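Local coordinates for segregation and condensation protein A (Pyrococcus furiosus, PDB 5XNS) that probably binds, through this C-terminal winged-helix domain of the kleisin ScpA, an SMC protein in the machinery that condenses and segregates the chromosome, at residues E7-V12 against L43-L48; K11-I16 against I65-M70. All blocks are in the same frame, centred on the assembly; numbering follows the deposited sequence.

Contact 1 (E7-V12 against L43-L48); sequences EELYKV and LYLLFL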
# COMPACT_ATOMS: atom_id res chain seq x y z
N GLU B 7 15.41 8.89 29.93
CA GLU B 7 15.45 9.49 31.26
C GLU B 7 16.43 10.66 31.33
O GLU B 7 16.13 11.69 31.95
CB GLU B 7 15.81 8.42 32.30
CG GLU B 7 16.03 8.99 33.71
CD GLU B 7 14.71 9.33 34.42
OE1 GLU B 7 14.76 10.04 35.47
OE2 GLU B 7 13.65 8.88 33.93
N GLU B 8 17.60 10.53 30.70
CA GLU B 8 18.54 11.64 30.66
C GLU B 8 17.89 12.88 30.05
O GLU B 8 18.03 13.99 30.57
CB GLU B 8 19.80 11.26 29.86
CG GLU B 8 20.90 10.58 30.69
CD GLU B 8 22.05 10.02 29.82
OE1 GLU B 8 22.70 9.02 30.23
OE2 GLU B 8 22.28 10.57 28.72
N LEU B 9 17.16 12.69 28.95
CA LEU B 9 16.53 13.82 28.29
C LEU B 9 15.44 14.42 29.17
O LEU B 9 15.26 15.65 29.20
CB LEU B 9 15.98 13.39 26.93
CG LEU B 9 15.12 14.42 26.21
CD1 LEU B 9 15.91 15.70 25.93
CD2 LEU B 9 14.57 13.80 24.93
N TYR B 10 14.71 13.57 29.90
CA TYR B 10 13.72 14.06 30.84
C TYR B 10 14.35 14.97 31.89
O TYR B 10 13.86 16.08 32.14
CB TYR B 10 13.02 12.88 31.50
CG TYR B 10 11.97 13.25 32.53
CD1 TYR B 10 11.00 14.21 32.24
CD2 TYR B 10 11.92 12.60 33.76
CE1 TYR B 10 10.03 14.53 33.17
CE2 TYR B 10 10.95 12.91 34.69
CZ TYR B 10 10.01 13.88 34.39
OH TYR B 10 9.04 14.19 35.31
N LYS B 11 15.45 14.52 32.51
CA LYS B 11 16.10 15.31 33.56
C LYS B 11 16.57 16.65 33.02
O LYS B 11 16.47 17.68 33.70
CB LYS B 11 17.28 14.54 34.17
CG LYS B 11 16.93 13.19 34.83
CD LYS B 11 18.00 12.79 35.85
CE LYS B 11 18.17 11.27 35.98
NZ LYS B 11 19.08 10.69 34.92
N VAL B 12 17.09 16.66 31.79
CA VAL B 12 17.49 17.91 31.15
C VAL B 12 16.29 18.84 31.01
O VAL B 12 16.37 20.04 31.32
CB VAL B 12 18.14 17.61 29.79
CG1 VAL B 12 18.20 18.88 28.95
CG2 VAL B 12 19.52 17.00 30.01
N LEU B 43 11.53 11.43 18.96
CA LEU B 43 10.99 10.15 19.42
C LEU B 43 11.03 10.05 20.94
O LEU B 43 10.04 9.65 21.57
CB LEU B 43 11.78 9.00 18.79
CG LEU B 43 11.29 7.57 19.04
CD1 LEU B 43 9.94 7.35 18.41
CD2 LEU B 43 12.30 6.60 18.45
N TYR B 44 12.18 10.39 21.54
CA TYR B 44 12.31 10.30 22.99
C TYR B 44 11.29 11.19 23.69
O TYR B 44 10.71 10.81 24.72
CB TYR B 44 13.74 10.65 23.39
CG TYR B 44 14.75 9.58 22.99
CD1 TYR B 44 14.34 8.40 22.37
CD2 TYR B 44 16.10 9.73 23.25
CE1 TYR B 44 15.24 7.42 22.01
CE2 TYR B 44 17.02 8.76 22.89
CZ TYR B 44 16.58 7.60 22.27
OH TYR B 44 17.49 6.62 21.90
N LEU B 45 11.03 12.38 23.13
CA LEU B 45 9.98 13.23 23.67
C LEU B 45 8.61 12.56 23.52
O LEU B 45 7.80 12.59 24.46
CB LEU B 45 10.02 14.59 22.99
CG LEU B 45 11.25 15.43 23.36
CD1 LEU B 45 11.38 16.60 22.42
CD2 LEU B 45 11.21 15.89 24.84
N LEU B 46 8.35 11.91 22.38
CA LEU B 46 7.06 11.25 22.24
C LEU B 46 6.93 10.09 23.22
O LEU B 46 5.83 9.83 23.73
CB LEU B 46 6.85 10.77 20.80
CG LEU B 46 6.79 11.96 19.86
CD1 LEU B 46 7.23 11.54 18.45
CD2 LEU B 46 5.41 12.58 19.85
N PHE B 47 8.03 9.37 23.48
CA PHE B 47 8.03 8.37 24.55
C PHE B 47 7.66 9.01 25.89
O PHE B 47 6.80 8.50 26.63
CB PHE B 47 9.40 7.69 24.65
CG PHE B 47 9.71 6.73 23.51
CD1 PHE B 47 8.77 6.43 22.54
CD2 PHE B 47 10.96 6.14 23.41
CE1 PHE B 47 9.06 5.54 21.50
CE2 PHE B 47 11.27 5.26 22.38
CZ PHE B 47 10.32 4.96 21.43
N LEU B 48 8.30 10.13 26.22
CA LEU B 48 8.01 10.79 27.48
C LEU B 48 6.58 11.29 27.53
O LEU B 48 5.93 11.27 28.58
CB LEU B 48 9.01 11.93 27.72
CG LEU B 48 10.42 11.49 28.17
CD1 LEU B 48 11.40 12.63 28.03
CD2 LEU B 48 10.43 10.95 29.59
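Leu48 N donates to Tyr44 O at 2.9 Å, the helix bond that keeps these two residues one turn apart on the side of helix 35-50 facing segment 7-12. No hydrogen bond passes between the segments; what joins them is hydrocarbon, at two places along a crossing of 81° with the axes 9.9 Å apart.

At the first place Leu9 reaches over with one methyl. Its CG lies anti to the backbone N (chi1 171°), which carries the fork toward the other helix, and CD2 rests 3.6 Å from Tyr44 CB, against the stem of that side chain and not its ring. The same methyl meets Leu45 CD2 at 4.0 Å, the two leucines lying roughly at right angles, so Leu9 CD2 is received by two consecutive residues.

The second place belongs to Leu48, whose forked end straddles the root of Tyr10. Both branches approach equally: CD1 and CD2 each stand 3.8 Å from Tyr10 CB. CD1 then continues toward Tyr10 CA, while CD2 comes in at a slant beside the first ring carbon, 4.0 Å from Tyr10 CG. With an alanine here both methyls are gone, which would probably leave a gap beside Tyr10 CB and its ring freer to shift.

Around this crossing, Val6 of helix 3-20 also touches Tyr44 and Leu48, and Val54 of strand 54-58 packs against both Tyr10 and Leu48. Leu45 continues inward to Ile56 of that strand, while Leu43, Leu46 and Phe47 of helix 35-50 meet the chain of another protein.

Contact 2 (K11-I16 against I65-M70); sequences KVVKKI and ILVVPM
Strand 65-69 runs almost square to helix 11-16, at -85° with 8.1 Å between the short axes, and the backbones come nearest where the CA atoms of Lys14 and Pro69 stand 6.0 Å apart. Alternation along the strand turns Val67 and Pro69 toward the helix and Val68 away from it.

On the helix, Val13 does most of the work, and it does it with a single methyl. CG1 is placed anti to the backbone N (chi1 168°), which projects it from the helix toward the strand and over one side of the proline ring. There Val13 CG1 lies 3.8 Å from Pro69 CD, with Pro69 CB and CG hardly farther off, so the methyl covers the ring broadly instead of touching one corner. The same CG1 meets Val67 CG1 at 4.1 Å, a branch-to-branch contact that extends the apolar patch two residues back along the strand.

The strand belongs to the winged-helix fold: it is the middle member of a three-stranded antiparallel sheet and the second arm of the wing hairpin. Its backbone pairs on one flank with Ile24 and Phe26, on the other with Glu55 and Ile57, so the side chains facing helix 3-20 are presented from a fixed frame. Val13 also touches Ile24 and Leu29, and Val67 touches Val54.

At the solvent-facing border Lys14 contributes its main chain more than its charge. Lys14 CA approaches Pro69 CG at 4.3 Å, while the side chain, extended through all four torsions, carries NZ away from the strand. Tyr17, farther along the same helix, packs on Pro69 and on Val68.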
# COMPACT_ATOMS: atom_id res chain seq x y z
N LYS B 11 15.45 14.52 32.51
CA LYS B 11 16.10 15.31 33.56
C LYS B 11 16.57 16.65 33.02
O LYS B 11 16.47 17.68 33.70
CB LYS B 11 17.28 14.54 34.17
CG LYS B 11 16.93 13.19 34.83
CD LYS B 11 18.00 12.79 35.85
CE LYS B 11 18.17 11.27 35.98
NZ LYS B 11 19.08 10.69 34.92
N VAL B 12 17.09 16.66 31.79
CA VAL B 12 17.49 17.91 31.15
C VAL B 12 16.29 18.84 31.01
O VAL B 12 16.37 20.04 31.32
CB VAL B 12 18.14 17.61 29.79
CG1 VAL B 12 18.20 18.88 28.95
CG2 VAL B 12 19.52 17.00 30.01
N VAL B 13 15.16 18.30 30.52
CA VAL B 13 13.95 19.10 30.34
C VAL B 13 13.49 19.69 31.68
O VAL B 13 13.17 20.88 31.78
CB VAL B 13 12.84 18.26 29.69
CG1 VAL B 13 11.49 18.98 29.79
CG2 VAL B 13 13.19 17.97 28.22
N LYS B 14 13.45 18.86 32.72
CA LYS B 14 13.01 19.29 34.04
C LYS B 14 13.94 20.36 34.62
O LYS B 14 13.48 21.39 35.13
CB LYS B 14 12.91 18.07 34.96
CG LYS B 14 12.43 18.33 36.38
CD LYS B 14 12.37 17.03 37.17
CE LYS B 14 12.06 17.26 38.65
NZ LYS B 14 12.14 16.00 39.45
N LYS B 15 15.26 20.13 34.54
CA LYS B 15 16.20 21.10 35.09
C LYS B 15 16.07 22.45 34.39
O LYS B 15 16.04 23.50 35.04
CB LYS B 15 17.63 20.57 34.97
CG LYS B 15 18.65 21.37 35.79
CD LYS B 15 18.38 21.22 37.29
CE LYS B 15 19.21 22.21 38.12
NZ LYS B 15 20.64 22.23 37.71
N ILE B 16 15.99 22.44 33.06
CA ILE B 16 15.87 23.70 32.33
C ILE B 16 14.55 24.39 32.67
O ILE B 16 14.50 25.62 32.81
CB ILE B 16 15.99 23.47 30.81
CG1 ILE B 16 17.40 23.00 30.45
CG2 ILE B 16 15.64 24.75 30.04
CD1 ILE B 16 17.54 22.61 29.00
N ILE B 65 7.54 23.61 17.81
CA ILE B 65 7.21 22.62 18.83
C ILE B 65 7.84 23.05 20.15
O ILE B 65 9.03 23.42 20.19
CB ILE B 65 7.72 21.24 18.40
CG1 ILE B 65 7.12 20.86 17.04
CG2 ILE B 65 7.42 20.20 19.48
CD1 ILE B 65 7.77 19.62 16.40
N LEU B 66 7.06 23.01 21.23
CA LEU B 66 7.52 23.34 22.57
C LEU B 66 7.27 22.17 23.51
O LEU B 66 6.40 21.33 23.28
CB LEU B 66 6.81 24.57 23.14
CG LEU B 66 6.77 25.79 22.23
CD1 LEU B 66 5.71 26.73 22.74
CD2 LEU B 66 8.14 26.47 22.19
N VAL B 67 8.03 22.13 24.60
CA VAL B 67 8.00 21.03 25.55
C VAL B 67 7.83 21.59 26.96
O VAL B 67 8.54 22.52 27.36
CB VAL B 67 9.29 20.19 25.49
CG1 VAL B 67 9.18 18.97 26.42
CG2 VAL B 67 9.58 19.77 24.04
N VAL B 68 6.91 20.99 27.72
CA VAL B 68 6.75 21.34 29.12
C VAL B 68 6.74 20.05 29.92
O VAL B 68 6.03 19.10 29.57
CB VAL B 68 5.46 22.15 29.35
CG1 VAL B 68 5.25 22.40 30.83
CG2 VAL B 68 5.53 23.45 28.58
N PRO B 69 7.53 19.94 30.99
CA PRO B 69 7.48 18.73 31.83
C PRO B 69 6.21 18.71 32.67
O PRO B 69 5.60 19.75 32.95
CB PRO B 69 8.74 18.83 32.70
CG PRO B 69 9.04 20.30 32.76
CD PRO B 69 8.60 20.87 31.42
N MET B 70 5.78 17.50 33.02
CA MET B 70 4.59 17.30 33.85
C MET B 70 4.97 16.69 35.19
O MET B 70 6.08 16.16 35.35
CB MET B 70 3.56 16.38 33.17
CG MET B 70 3.47 16.57 31.67
SD MET B 70 2.27 17.82 31.21
CE MET B 70 0.80 16.80 31.02

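Helix 3-20 is common to both contacts: its 7-12 part meets another helix at contact 1, and its 11-16 part meets the sheet at contact 2. Both crossings are near perpendicular and wholly apolar, and both are only partly buried. Contact 1 relies on long leucine branches across a wider gap; contact 2 brings the backbones closer and uses compact valine and proline groups, with an exposed lysine at its border. Inside the domain they merge where Leu45 CD1 lies 4.0 Å from Val67 CG2, joining helix 35-50 to the central strand. Tyr10 OH also packs near Met70 O.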